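Beta-galactosidase (Bacillus circulans subsp. alkalophilus, PDB 3TTY) hydrolyses terminal non-reducing beta-D-galactose residues from beta-galactosides, using a TIM-barrel glycoside hydrolase domain that binds galactose. Local coordinates at residues G338-M343 and T389-R394; V619-K624 and S628-M633. All coordinates share one frame; numbering follows the deposited sequence.

Contact 1: residues G338-M343 and T389-R394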
ATOM      1  N   GLY A 338       3.622  36.835  12.663  1.00 21.18           N
ATOM      2  CA  GLY A 338       3.121  37.812  11.714  1.00 17.69           C
ATOM      3  C   GLY A 338       1.615  37.845  11.560  1.00 19.81           C
ATOM      4  O   GLY A 338       1.087  38.654  10.811  1.00 24.99           O
ATOM      5  N   ALA A 339       0.912  36.969  12.266  1.00 22.07           N
ATOM      6  CA  ALA A 339      -0.546  36.916  12.155  1.00 20.66           C
ATOM      7  C   ALA A 339      -1.210  38.103  12.850  1.00 18.59           C
ATOM      8  O   ALA A 339      -0.910  38.399  14.000  1.00 18.35           O
ATOM      9  CB  ALA A 339      -1.077  35.595  12.721  1.00 18.59           C
ATOM     10  N   ASP A 340      -2.110  38.781  12.146  1.00 21.58           N
ATOM     11  CA  ASP A 340      -2.842  39.912  12.713  1.00 20.59           C
ATOM     12  C   ASP A 340      -4.319  39.581  12.894  1.00 17.76           C
ATOM     13  O   ASP A 340      -5.152  40.465  13.097  1.00 19.51           O
ATOM     14  CB  ASP A 340      -2.672  41.172  11.854  1.00 24.17           C
ATOM     15  CG  ASP A 340      -1.418  41.957  12.210  1.00 23.42           C
ATOM     16  OD1 ASP A 340      -0.653  41.480  13.073  1.00 25.61           O
ATOM     17  OD2 ASP A 340      -1.198  43.043  11.620  1.00 23.61           O
ATOM     18  N   THR A 341      -4.633  38.298  12.794  1.00 17.78           N
ATOM     19  CA  THR A 341      -5.945  37.798  13.165  1.00 20.54           C
ATOM     20  C   THR A 341      -5.745  36.431  13.797  1.00 18.51           C
ATOM     21  O   THR A 341      -4.755  35.748  13.511  1.00 20.35           O
ATOM     22  CB  THR A 341      -6.879  37.630  11.941  1.00 19.70           C
ATOM     23  OG1 THR A 341      -6.439  36.520  11.159  1.00 20.36           O
ATOM     24  CG2 THR A 341      -6.894  38.866  11.080  1.00 18.94           C
ATOM     25  N   VAL A 342      -6.658  36.034  14.673  1.00 16.22           N
ATOM     26  CA  VAL A 342      -6.770  34.620  15.017  1.00 17.82           C
ATOM     27  C   VAL A 342      -8.208  34.135  14.853  1.00 19.74           C
ATOM     28  O   VAL A 342      -9.123  34.554  15.565  1.00 18.52           O
ATOM     29  CB  VAL A 342      -6.134  34.230  16.397  1.00 20.40           C
ATOM     30  CG1 VAL A 342      -5.270  35.347  16.954  1.00 15.20           C
ATOM     31  CG2 VAL A 342      -7.174  33.779  17.374  1.00 22.89           C
ATOM     32  N   MET A 343      -8.397  33.260  13.874  1.00 19.41           N
ATOM     33  CA  MET A 343      -9.723  32.809  13.504  1.00 18.78           C
ATOM     34  C   MET A 343      -9.770  31.287  13.414  1.00 21.93           C
ATOM     35  O   MET A 343      -8.747  30.634  13.176  1.00 22.60           O
ATOM     36  CB  MET A 343     -10.144  33.486  12.209  1.00 17.61           C
ATOM     37  CG  MET A 343     -10.177  34.992  12.361  1.00 15.63           C
ATOM     38  SD  MET A 343     -10.129  35.957  10.842  1.00 20.47           S
ATOM     39  CE  MET A 343     -11.590  35.391   9.960  1.00 17.19           C
ATOM     40  N   THR A 389      -2.212  47.163  19.487  1.00 23.34           N
ATOM     41  CA  THR A 389      -0.806  47.230  19.876  1.00 22.76           C
ATOM     42  C   THR A 389       0.182  46.577  18.896  1.00 26.07           C
ATOM     43  O   THR A 389       1.187  47.171  18.536  1.00 24.36           O
ATOM     44  CB  THR A 389      -0.584  46.617  21.281  1.00 24.49           C
ATOM     45  OG1 THR A 389      -1.483  47.219  22.222  1.00 24.75           O
ATOM     46  CG2 THR A 389       0.854  46.849  21.754  1.00 22.90           C
ATOM     47  N   ILE A 390      -0.115  45.355  18.479  1.00 26.59           N
ATOM     48  CA  ILE A 390       0.814  44.538  17.714  1.00 22.70           C
ATOM     49  C   ILE A 390       0.639  44.705  16.200  1.00 28.65           C
ATOM     50  O   ILE A 390       1.546  44.421  15.419  1.00 30.14           O
ATOM     51  CB  ILE A 390       0.615  43.063  18.096  1.00 29.57           C
ATOM     52  CG1 ILE A 390       0.981  42.858  19.562  1.00 37.08           C
ATOM     53  CG2 ILE A 390       1.444  42.136  17.214  1.00 32.21           C
ATOM     54  CD1 ILE A 390       0.713  41.456  20.059  1.00 34.63           C
ATOM     55  N   LEU A 391      -0.526  45.172  15.779  1.00 26.15           N
ATOM     56  CA  LEU A 391      -0.832  45.245  14.360  1.00 22.43           C
ATOM     57  C   LEU A 391       0.304  45.885  13.550  1.00 27.60           C
ATOM     58  O   LEU A 391       0.986  46.797  14.027  1.00 27.96           O
ATOM     59  CB  LEU A 391      -2.147  45.989  14.155  1.00 22.27           C
ATOM     60  CG  LEU A 391      -3.338  45.357  14.875  1.00 21.79           C
ATOM     61  CD1 LEU A 391      -4.647  46.021  14.444  1.00 22.25           C
ATOM     62  CD2 LEU A 391      -3.389  43.856  14.622  1.00 21.00           C
ATOM     63  N   ASP A 392       0.509  45.386  12.334  1.00 25.55           N
ATOM     64  CA  ASP A 392       1.536  45.898  11.420  1.00 27.03           C
ATOM     65  C   ASP A 392       2.980  45.717  11.902  1.00 21.19           C
ATOM     66  O   ASP A 392       3.915  46.078  11.201  1.00 26.59           O
ATOM     67  CB  ASP A 392       1.279  47.367  11.060  1.00 23.73           C
ATOM     68  CG  ASP A 392       0.036  47.549  10.217  1.00 27.91           C
ATOM     69  OD1 ASP A 392      -0.178  46.724   9.307  1.00 32.36           O
ATOM     70  OD2 ASP A 392      -0.726  48.514  10.464  1.00 32.57           O
ATOM     71  N   ALA A 393       3.165  45.152  13.086  1.00 22.94           N
ATOM     72  CA  ALA A 393       4.516  44.881  13.572  1.00 27.04           C
ATOM     73  C   ALA A 393       5.224  43.902  12.632  1.00 26.90           C
ATOM     74  O   ALA A 393       4.599  42.998  12.094  1.00 24.62           O
ATOM     75  CB  ALA A 393       4.478  44.335  14.981  1.00 21.72           C
ATOM     76  N   ARG A 394       6.528  44.071  12.447  1.00 26.27           N
ATOM     77  CA  ARG A 394       7.243  43.283  11.450  1.00 27.03           C
ATOM     78  C   ARG A 394       8.512  42.625  11.980  1.00 28.28           C
ATOM     79  O   ARG A 394       9.022  43.007  13.030  1.00 30.45           O
ATOM     80  CB  ARG A 394       7.530  44.145  10.220  1.00 29.48           C
ATOM     81  CG  ARG A 394       6.245  44.621   9.546  1.00 30.30           C
ATOM     82  CD  ARG A 394       6.503  45.712   8.529  1.00 42.50           C
ATOM     83  NE  ARG A 394       6.912  45.173   7.238  1.00 40.75           N
ATOM     84  CZ  ARG A 394       6.078  44.916   6.233  1.00 42.12           C
ATOM     85  NH1 ARG A 394       4.770  45.151   6.359  1.00 37.50           N
ATOM     86  NH2 ARG A 394       6.555  44.425   5.095  1.00 39.32           N
TER
HETATM   87  O   HOH W   1      -1.251  44.184   8.930  1.00 27.36           O
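With chi1 at -86° and chi2 near zero, D340 turns its carboxylate toward L391 and D392, while L391, its CG anti to the carbonyl carbon, carries CD2 back against that same carboxylate. D340 OD2 accepts a hydrogen bond from the backbone N of D392 at 3.0 Å. The bond is almost straight, 174° at the hydrogen, and reaches the oxygen on its syn side, a little out of the carboxylate plane. Alongside this bond the two side chains cross obliquely, L391 CD2 lying 3.6 Å from D340 CG, so a methyl group packs on the carboxylate as the amide grips it. The amide belongs to a type II beta turn from I390 to A393, closed by A393 N to I390 O at 2.9 Å. D392 is its third residue, with positive phi, and the turn presents its N-H to D340. One water donates to both D340 OD2 and D392 OD1, bridging two carboxylates whose oxygens stand 4.5 Å apart and probably easing their repulsion. Each acid also has a further partner: D340 OD1 forms a salt bridge with R622, and D392 OD2 accepts a hydrogen bond from M1 N. Helix 326-336 closes in a Schellman motif at G338, and D340 marks a corner at the start of the last barrel strand, 339-344, next to strand 303-307; the turn lies between helix 371-386 and strand 399-402, with I390 resting on V335.

Contact 2: residues V619-K624 and S628-M633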
ATOM      1  N   VAL A 619      11.215  31.969  21.550  1.00 21.20           N
ATOM      2  CA  VAL A 619      11.160  33.416  21.530  1.00 22.32           C
ATOM      3  C   VAL A 619      11.219  33.963  20.103  1.00 23.06           C
ATOM      4  O   VAL A 619      12.082  33.577  19.318  1.00 21.47           O
ATOM      5  CB  VAL A 619      12.284  34.032  22.372  1.00 21.57           C
ATOM      6  CG1 VAL A 619      12.113  35.541  22.438  1.00 20.47           C
ATOM      7  CG2 VAL A 619      12.291  33.424  23.767  1.00 24.11           C
ATOM      8  N   ALA A 620      10.303  34.867  19.777  1.00 20.12           N
ATOM      9  CA  ALA A 620      10.290  35.484  18.462  1.00 19.72           C
ATOM     10  C   ALA A 620       9.923  36.950  18.597  1.00 25.41           C
ATOM     11  O   ALA A 620       9.285  37.349  19.568  1.00 24.35           O
ATOM     12  CB  ALA A 620       9.314  34.764  17.543  1.00 22.91           C
ATOM     13  N   GLU A 621      10.308  37.753  17.612  1.00 23.81           N
ATOM     14  CA  GLU A 621      10.183  39.191  17.741  1.00 25.78           C
ATOM     15  C   GLU A 621       9.413  39.822  16.596  1.00 26.63           C
ATOM     16  O   GLU A 621       9.628  39.489  15.432  1.00 29.50           O
ATOM     17  CB  GLU A 621      11.573  39.840  17.834  1.00 23.96           C
ATOM     18  CG  GLU A 621      11.525  41.370  17.976  1.00 24.33           C
ATOM     19  CD  GLU A 621      12.873  42.043  17.708  1.00 31.73           C
ATOM     20  OE1 GLU A 621      13.457  41.792  16.631  1.00 29.28           O
ATOM     21  OE2 GLU A 621      13.354  42.811  18.575  1.00 28.53           O
ATOM     22  N   ARG A 622       8.515  40.737  16.938  1.00 25.28           N
ATOM     23  CA  ARG A 622       7.933  41.648  15.967  1.00 24.74           C
ATOM     24  C   ARG A 622       8.215  43.075  16.430  1.00 29.12           C
ATOM     25  O   ARG A 622       8.205  43.363  17.626  1.00 26.29           O
ATOM     26  CB  ARG A 622       6.426  41.411  15.812  1.00 25.55           C
ATOM     27  CG  ARG A 622       6.053  40.058  15.212  1.00 22.62           C
ATOM     28  CD  ARG A 622       4.533  39.857  15.141  1.00 19.67           C
ATOM     29  NE  ARG A 622       3.898  40.714  14.145  1.00 20.43           N
ATOM     30  CZ  ARG A 622       2.595  40.736  13.877  1.00 21.46           C
ATOM     31  NH1 ARG A 622       1.755  39.941  14.522  1.00 24.37           N
ATOM     32  NH2 ARG A 622       2.127  41.572  12.967  1.00 22.00           N
ATOM     33  N   VAL A 623       8.455  43.963  15.473  1.00 29.84           N
ATOM     34  CA  VAL A 623       8.867  45.327  15.759  1.00 24.51           C
ATOM     35  C   VAL A 623       7.940  46.325  15.085  1.00 27.65           C
ATOM     36  O   VAL A 623       7.615  46.195  13.907  1.00 30.15           O
ATOM     37  CB  VAL A 623      10.309  45.578  15.267  1.00 29.34           C
ATOM     38  CG1 VAL A 623      10.667  47.048  15.389  1.00 31.44           C
ATOM     39  CG2 VAL A 623      11.300  44.702  16.032  1.00 24.99           C
ATOM     40  N   LYS A 624       7.508  47.323  15.838  1.00 28.96           N
ATOM     41  CA  LYS A 624       6.589  48.325  15.315  1.00 33.39           C
ATOM     42  C   LYS A 624       7.154  49.694  15.662  1.00 39.06           C
ATOM     43  O   LYS A 624       7.215  50.075  16.834  1.00 31.39           O
ATOM     44  CB  LYS A 624       5.195  48.139  15.920  1.00 28.52           C
ATOM     45  CG  LYS A 624       4.124  49.093  15.386  1.00 29.40           C
ATOM     46  CD  LYS A 624       2.828  48.908  16.174  1.00 26.14           C
ATOM     47  CE  LYS A 624       1.609  49.364  15.394  1.00 26.82           C
ATOM     48  NZ  LYS A 624       0.362  48.856  16.047  1.00 25.18           N
ATOM     49  N   SER A 628       9.885  46.987  20.364  1.00 32.08           N
ATOM     50  CA  SER A 628      10.100  45.564  20.129  1.00 34.55           C
ATOM     51  C   SER A 628       9.227  44.694  21.029  1.00 35.21           C
ATOM     52  O   SER A 628       9.254  44.836  22.248  1.00 35.46           O
ATOM     53  CB  SER A 628      11.565  45.207  20.353  1.00 32.22           C
ATOM     54  OG  SER A 628      11.675  43.881  20.828  1.00 29.74           O
ATOM     55  N   TYR A 629       8.461  43.794  20.417  1.00 30.35           N
ATOM     56  CA  TYR A 629       7.668  42.824  21.156  1.00 28.61           C
ATOM     57  C   TYR A 629       8.289  41.433  21.113  1.00 31.40           C
ATOM     58  O   TYR A 629       8.382  40.815  20.046  1.00 29.34           O
ATOM     59  CB  TYR A 629       6.237  42.781  20.619  1.00 29.78           C
ATOM     60  CG  TYR A 629       5.581  44.129  20.664  1.00 32.80           C
ATOM     61  CD1 TYR A 629       5.174  44.681  21.876  1.00 33.33           C
ATOM     62  CD2 TYR A 629       5.384  44.868  19.506  1.00 30.12           C
ATOM     63  CE1 TYR A 629       4.582  45.930  21.933  1.00 32.70           C
ATOM     64  CE2 TYR A 629       4.797  46.122  19.554  1.00 33.92           C
ATOM     65  CZ  TYR A 629       4.394  46.647  20.773  1.00 32.94           C
ATOM     66  OH  TYR A 629       3.807  47.895  20.831  1.00 36.27           O
ATOM     67  N   LEU A 630       8.728  40.947  22.273  1.00 28.06           N
ATOM     68  CA  LEU A 630       9.258  39.591  22.366  1.00 30.74           C
ATOM     69  C   LEU A 630       8.153  38.639  22.782  1.00 32.67           C
ATOM     70  O   LEU A 630       7.659  38.709  23.914  1.00 34.18           O
ATOM     71  CB  LEU A 630      10.404  39.489  23.368  1.00 24.78           C
ATOM     72  CG  LEU A 630      11.697  40.239  23.086  1.00 29.02           C
ATOM     73  CD1 LEU A 630      12.814  39.640  23.948  1.00 23.90           C
ATOM     74  CD2 LEU A 630      12.040  40.154  21.627  1.00 27.19           C
ATOM     75  N   PHE A 631       7.770  37.758  21.865  1.00 22.13           N
ATOM     76  CA  PHE A 631       6.797  36.726  22.158  1.00 23.72           C
ATOM     77  C   PHE A 631       7.504  35.541  22.795  1.00 26.06           C
ATOM     78  O   PHE A 631       8.317  34.871  22.156  1.00 30.19           O
ATOM     79  CB  PHE A 631       6.054  36.315  20.882  1.00 20.94           C
ATOM     80  CG  PHE A 631       5.151  37.396  20.337  1.00 23.55           C
ATOM     81  CD1 PHE A 631       3.773  37.321  20.499  1.00 20.74           C
ATOM     82  CD2 PHE A 631       5.683  38.492  19.676  1.00 21.91           C
ATOM     83  CE1 PHE A 631       2.945  38.319  20.018  1.00 19.29           C
ATOM     84  CE2 PHE A 631       4.859  39.493  19.181  1.00 24.98           C
ATOM     85  CZ  PHE A 631       3.482  39.407  19.355  1.00 24.81           C
ATOM     86  N   VAL A 632       7.212  35.294  24.068  1.00 24.98           N
ATOM     87  CA  VAL A 632       7.819  34.181  24.777  1.00 24.11           C
ATOM     88  C   VAL A 632       6.781  33.102  24.981  1.00 27.05           C
ATOM     89  O   VAL A 632       5.705  33.355  25.520  1.00 28.58           O
ATOM     90  CB  VAL A 632       8.370  34.593  26.139  1.00 27.40           C
ATOM     91  CG1 VAL A 632       9.122  33.429  26.769  1.00 22.55           C
ATOM     92  CG2 VAL A 632       9.266  35.806  25.992  1.00 30.42           C
ATOM     93  N   MET A 633       7.110  31.893  24.542  1.00 28.50           N
ATOM     94  CA  MET A 633       6.125  30.831  24.465  1.00 21.87           C
ATOM     95  C   MET A 633       6.702  29.545  24.995  1.00 25.78           C
ATOM     96  O   MET A 633       7.638  28.985  24.432  1.00 30.13           O
ATOM     97  CB  MET A 633       5.618  30.704  23.034  1.00 22.28           C
ATOM     98  CG  MET A 633       4.972  32.022  22.580  1.00 25.45           C
ATOM     99  SD  MET A 633       4.815  32.263  20.815  1.00 30.61           S
ATOM    100  CE  MET A 633       6.534  32.376  20.304  1.00 22.89           C
TER
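A620 and R622 pair with F631 and Y629 through four backbone hydrogen bonds, and the face that carries these four side chains is the buried, closely packed one: F631 lies against V335 and A336 of helix 326-336 and on I390. A620 O accepts the F631 N-H at 2.8 Å, nearly in line with its carbonyl bond, and the same oxygen lies in plane at the edge of the F631 ring. Next along the strand, R622 passes the F631 ring at a slant, its CD 4.1 Å from F631 CE2, and bends at chi3 (70°); the guanidinium ends up turned only 19° from the ring plane. Beyond the ring the guanidinium is held by the carbonyl oxygens of V335, A339 and A393 and by the carboxylate of D340, which probably compensates the buried charge. K624 CB meets the edge of the Y629 ring at CE2, while its amine reaches T389 O.

Strands 617-624 and 627-634 form an antiparallel beta hairpin, the first two strands of the five-stranded antiparallel sheet in the C-terminal domain, with 617-624 at the edge of that sheet within the chain.

On the face bearing V619, E621, V623, S628, L630 and V632, by contrast, E621 and V623 are partly exposed. V619 CG2 comes no nearer than 4.4 Å to V632 CG1, although L630 CD2 settles 3.8 Å from E621 CB. E621 is extended (chi1 -180°) along this face to S628, whose OG donates to the anti lone pair of E621 OE2 at 3.0 Å. That oxygen also forms a salt bridge with R674 on strand 669-674.

In the fold
Contact 1 closes before contact 2 opens along the chain, yet their centres lie only 11 Å apart on the same side of the chain's centre. Contact 1 joins the last strand of the catalytic barrel to the loop after helix 371-386; contact 2 is the hairpin that begins the C-terminal sheet. They meet directly: V623 N is within probable hydrogen-bonding distance, 2.7 Å, of R394 O, and K624 reaches across to the backbone around T389. Both also rest on helix 326-336. The C-terminal domain is thus joined to the barrel through residues at the start of strand 339-344 and in the loop after helix 371-386.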